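Cysteine desulfurase (Stenotrophomonas maltophilia, PDB 6WCI) probably removes sulfur from L-cysteine, using pyridoxal 5'-phosphate, to give L-alanine and a sulfur bound to an acceptor carrier. Local coordinates at residues A176-M181 with C207-K212. Residues are numbered along the deposited sequence; the frame is centred on the assembly and turned at random.
Sequences ALRAAM and CREARK
Met181 reaches across to Glu209 and Ala210, joining the residue that follows helix 174-180 to the neighbouring helix 203-212; both helices flank the central mostly parallel sheet of the pyridoxal-phosphate-dependent aminotransferase fold. Helix 174-180 connects strand 160-164 to strand 185-191, and helix 203-212 connects that strand to strand 216-220, so the contact joins the helices of two successive beta-alpha-beta crossovers; its centre is about 23 Å from the centre of the chain. The backbones stay well apart, with 7.5 Å between Met181 CA and Ala210 CA, and side chains bridge the gap without any hydrogen bond. The Met181 side chain bends at the last torsion (chi3 -60°), which carries the methyl CE to 3.5 Å from Glu209 CG. The sulfur faces the small residue beside it, with Met181 SD 4.2 Å from Ala210 CA and 4.5 Å from Ala210 CB. Met181 also touches Leu137 of strand 135-139 and Ile215, and is buried. Glu209 offers its aliphatic part: CG lies opposite the backbone N (chi1 -175°), and a bend at chi2 of 61° turns the carboxylate away from the methyl. Glu209 OE2 forms a salt bridge with Arg213 NE, and Arg213 NH1 donates a hydrogen bond to Met181 O, so one arginine holds both the Glu209 carboxylate and the backbone carbonyl just past helix 174-180. Arg178, more exposed, makes no ion pair with Glu209: Arg178 NH1 remains 5.6 Å from Glu209 OE1, while Arg178 CG comes within 4.3 Å of Glu209 CG.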
ATOM      1  N   ALA B 176     -22.721   3.207 -30.294  1.00 51.75           N
ATOM      2  CA  ALA B 176     -22.213   1.844 -30.218  1.00 63.06           C
ATOM      3  C   ALA B 176     -22.280   1.293 -28.794  1.00 53.44           C
ATOM      4  O   ALA B 176     -22.423   0.079 -28.611  1.00 49.14           O
ATOM      5  CB  ALA B 176     -20.784   1.785 -30.756  1.00 61.14           C
ATOM      6  N   LEU B 177     -22.207   2.160 -27.782  1.00 52.21           N
ATOM      7  CA  LEU B 177     -22.254   1.682 -26.399  1.00 53.70           C
ATOM      8  C   LEU B 177     -23.630   1.122 -26.058  1.00 49.19           C
ATOM      9  O   LEU B 177     -23.741   0.017 -25.511  1.00 49.57           O
ATOM     10  CB  LEU B 177     -21.882   2.806 -25.439  1.00 44.89           C
ATOM     11  CG  LEU B 177     -21.994   2.538 -23.939  1.00 45.64           C
ATOM     12  CD1 LEU B 177     -21.040   1.436 -23.470  1.00 45.80           C
ATOM     13  CD2 LEU B 177     -21.753   3.824 -23.161  1.00 43.40           C
ATOM     14  N   ARG B 178     -24.692   1.870 -26.376  1.00 48.79           N
ATOM     15  CA  ARG B 178     -26.040   1.348 -26.178  1.00 55.16           C
ATOM     16  C   ARG B 178     -26.250   0.055 -26.956  1.00 57.18           C
ATOM     17  O   ARG B 178     -26.830  -0.908 -26.435  1.00 53.80           O
ATOM     18  CB  ARG B 178     -27.077   2.388 -26.591  1.00 64.92           C
ATOM     19  CG  ARG B 178     -27.381   3.417 -25.526  1.00 71.40           C
ATOM     20  CD  ARG B 178     -28.446   4.394 -25.996  1.00 79.67           C
ATOM     21  NE  ARG B 178     -27.905   5.400 -26.904  1.00 81.30           N
ATOM     22  CZ  ARG B 178     -27.284   6.503 -26.500  1.00 78.14           C
ATOM     23  NH1 ARG B 178     -27.123   6.728 -25.202  1.00 76.12           N
ATOM     24  NH2 ARG B 178     -26.820   7.376 -27.390  1.00 72.92           N
ATOM     25  N   ALA B 179     -25.780   0.011 -28.201  1.00 57.67           N
ATOM     26  CA  ALA B 179     -25.914  -1.212 -28.981  1.00 59.41           C
ATOM     27  C   ALA B 179     -25.121  -2.355 -28.360  1.00 55.27           C
ATOM     28  O   ALA B 179     -25.499  -3.523 -28.509  1.00 61.21           O
ATOM     29  CB  ALA B 179     -25.468  -0.971 -30.424  1.00 54.94           C
ATOM     30  N   ALA B 180     -24.033  -2.033 -27.650  1.00 48.59           N
ATOM     31  CA  ALA B 180     -23.180  -3.044 -27.038  1.00 51.68           C
ATOM     32  C   ALA B 180     -23.704  -3.538 -25.697  1.00 50.79           C
ATOM     33  O   ALA B 180     -23.262  -4.594 -25.232  1.00 47.91           O
ATOM     34  CB  ALA B 180     -21.763  -2.495 -26.843  1.00 53.31           C
ATOM     35  N   MET B 181     -24.622  -2.804 -25.069  1.00 49.79           N
ATOM     36  CA  MET B 181     -25.123  -3.147 -23.736  1.00 47.62           C
ATOM     37  C   MET B 181     -26.336  -4.077 -23.849  1.00 47.72           C
ATOM     38  O   MET B 181     -27.482  -3.707 -23.582  1.00 51.73           O
ATOM     39  CB  MET B 181     -25.456  -1.881 -22.953  1.00 42.67           C
ATOM     40  CG  MET B 181     -24.260  -1.074 -22.529  1.00 46.76           C
ATOM     41  SD  MET B 181     -24.727   0.273 -21.419  1.00 56.37           S
ATOM     42  CE  MET B 181     -25.849   1.175 -22.466  1.00 52.42           C
ATOM     43  N   CYS B 207     -23.997   5.661 -16.579  1.00 43.65           N
ATOM     44  CA  CYS B 207     -24.373   4.814 -15.457  1.00 41.39           C
ATOM     45  C   CYS B 207     -25.878   4.699 -15.306  1.00 38.79           C
ATOM     46  O   CYS B 207     -26.372   3.650 -14.884  1.00 47.13           O
ATOM     47  CB  CYS B 207     -23.751   5.341 -14.170  1.00 44.26           C
ATOM     48  SG  CYS B 207     -21.984   5.125 -14.152  1.00 40.70           S
ATOM     49  N   ARG B 208     -26.621   5.756 -15.628  1.00 40.27           N
ATOM     50  CA  ARG B 208     -28.073   5.652 -15.592  1.00 41.39           C
ATOM     51  C   ARG B 208     -28.569   4.639 -16.615  1.00 46.08           C
ATOM     52  O   ARG B 208     -29.488   3.862 -16.337  1.00 44.20           O
ATOM     53  CB  ARG B 208     -28.716   7.017 -15.843  1.00 43.07           C
ATOM     54  CG  ARG B 208     -30.230   6.954 -15.982  1.00 46.78           C
ATOM     55  CD  ARG B 208     -30.803   8.208 -16.606  1.00 63.24           C
ATOM     56  NE  ARG B 208     -30.264   8.454 -17.944  1.00 75.48           N
ATOM     57  CZ  ARG B 208     -29.524   9.511 -18.268  1.00 83.59           C
ATOM     58  NH1 ARG B 208     -29.243  10.433 -17.354  1.00 82.99           N
ATOM     59  NH2 ARG B 208     -29.072   9.656 -19.507  1.00 86.31           N
ATOM     60  N   GLU B 209     -27.974   4.639 -17.810  1.00 46.24           N
ATOM     61  CA  GLU B 209     -28.396   3.696 -18.840  1.00 47.93           C
ATOM     62  C   GLU B 209     -27.909   2.291 -18.514  1.00 48.15           C
ATOM     63  O   GLU B 209     -28.609   1.308 -18.781  1.00 49.96           O
ATOM     64  CB  GLU B 209     -27.885   4.152 -20.206  1.00 52.00           C
ATOM     65  CG  GLU B 209     -28.363   3.317 -21.368  1.00 60.50           C
ATOM     66  CD  GLU B 209     -29.875   3.315 -21.522  1.00 66.85           C
ATOM     67  OE1 GLU B 209     -30.498   4.388 -21.357  1.00 65.73           O
ATOM     68  OE2 GLU B 209     -30.437   2.229 -21.797  1.00 66.63           O
ATOM     69  N   ALA B 210     -26.722   2.174 -17.919  1.00 43.85           N
ATOM     70  CA  ALA B 210     -26.253   0.860 -17.501  1.00 40.68           C
ATOM     71  C   ALA B 210     -27.170   0.277 -16.430  1.00 43.72           C
ATOM     72  O   ALA B 210     -27.614  -0.871 -16.536  1.00 42.29           O
ATOM     73  CB  ALA B 210     -24.812   0.951 -16.996  1.00 37.40           C
ATOM     74  N   ARG B 211     -27.491   1.074 -15.405  1.00 38.39           N
ATOM     75  CA  ARG B 211     -28.369   0.598 -14.339  1.00 45.06           C
ATOM     76  C   ARG B 211     -29.730   0.182 -14.880  1.00 42.88           C
ATOM     77  O   ARG B 211     -30.366  -0.728 -14.337  1.00 45.76           O
ATOM     78  CB  ARG B 211     -28.532   1.671 -13.258  1.00 40.43           C
ATOM     79  CG  ARG B 211     -29.242   1.163 -11.996  1.00 40.30           C
ATOM     80  CD  ARG B 211     -29.077   2.123 -10.823  1.00 46.01           C
ATOM     81  NE  ARG B 211     -27.677   2.510 -10.647  1.00 50.74           N
ATOM     82  CZ  ARG B 211     -26.759   1.754 -10.051  1.00 47.98           C
ATOM     83  NH1 ARG B 211     -27.093   0.564  -9.565  1.00 53.79           N
ATOM     84  NH2 ARG B 211     -25.506   2.186  -9.945  1.00 39.13           N
ATOM     85  N   LYS B 212     -30.195   0.832 -15.941  1.00 47.17           N
ATOM     86  CA  LYS B 212     -31.473   0.458 -16.526  1.00 45.99           C
ATOM     87  C   LYS B 212     -31.418  -0.943 -17.131  1.00 51.05           C
ATOM     88  O   LYS B 212     -32.446  -1.629 -17.199  1.00 49.05           O
ATOM     89  CB  LYS B 212     -31.883   1.499 -17.571  1.00 44.64           C
ATOM     90  CG  LYS B 212     -33.379   1.623 -17.775  1.00 52.29           C
ATOM     91  CD  LYS B 212     -33.750   2.924 -18.494  1.00 48.16           C
ATOM     92  CE  LYS B 212     -33.795   2.742 -20.005  1.00 69.34           C
ATOM     93  NZ  LYS B 212     -34.459   3.895 -20.678  1.00 69.65           N
TER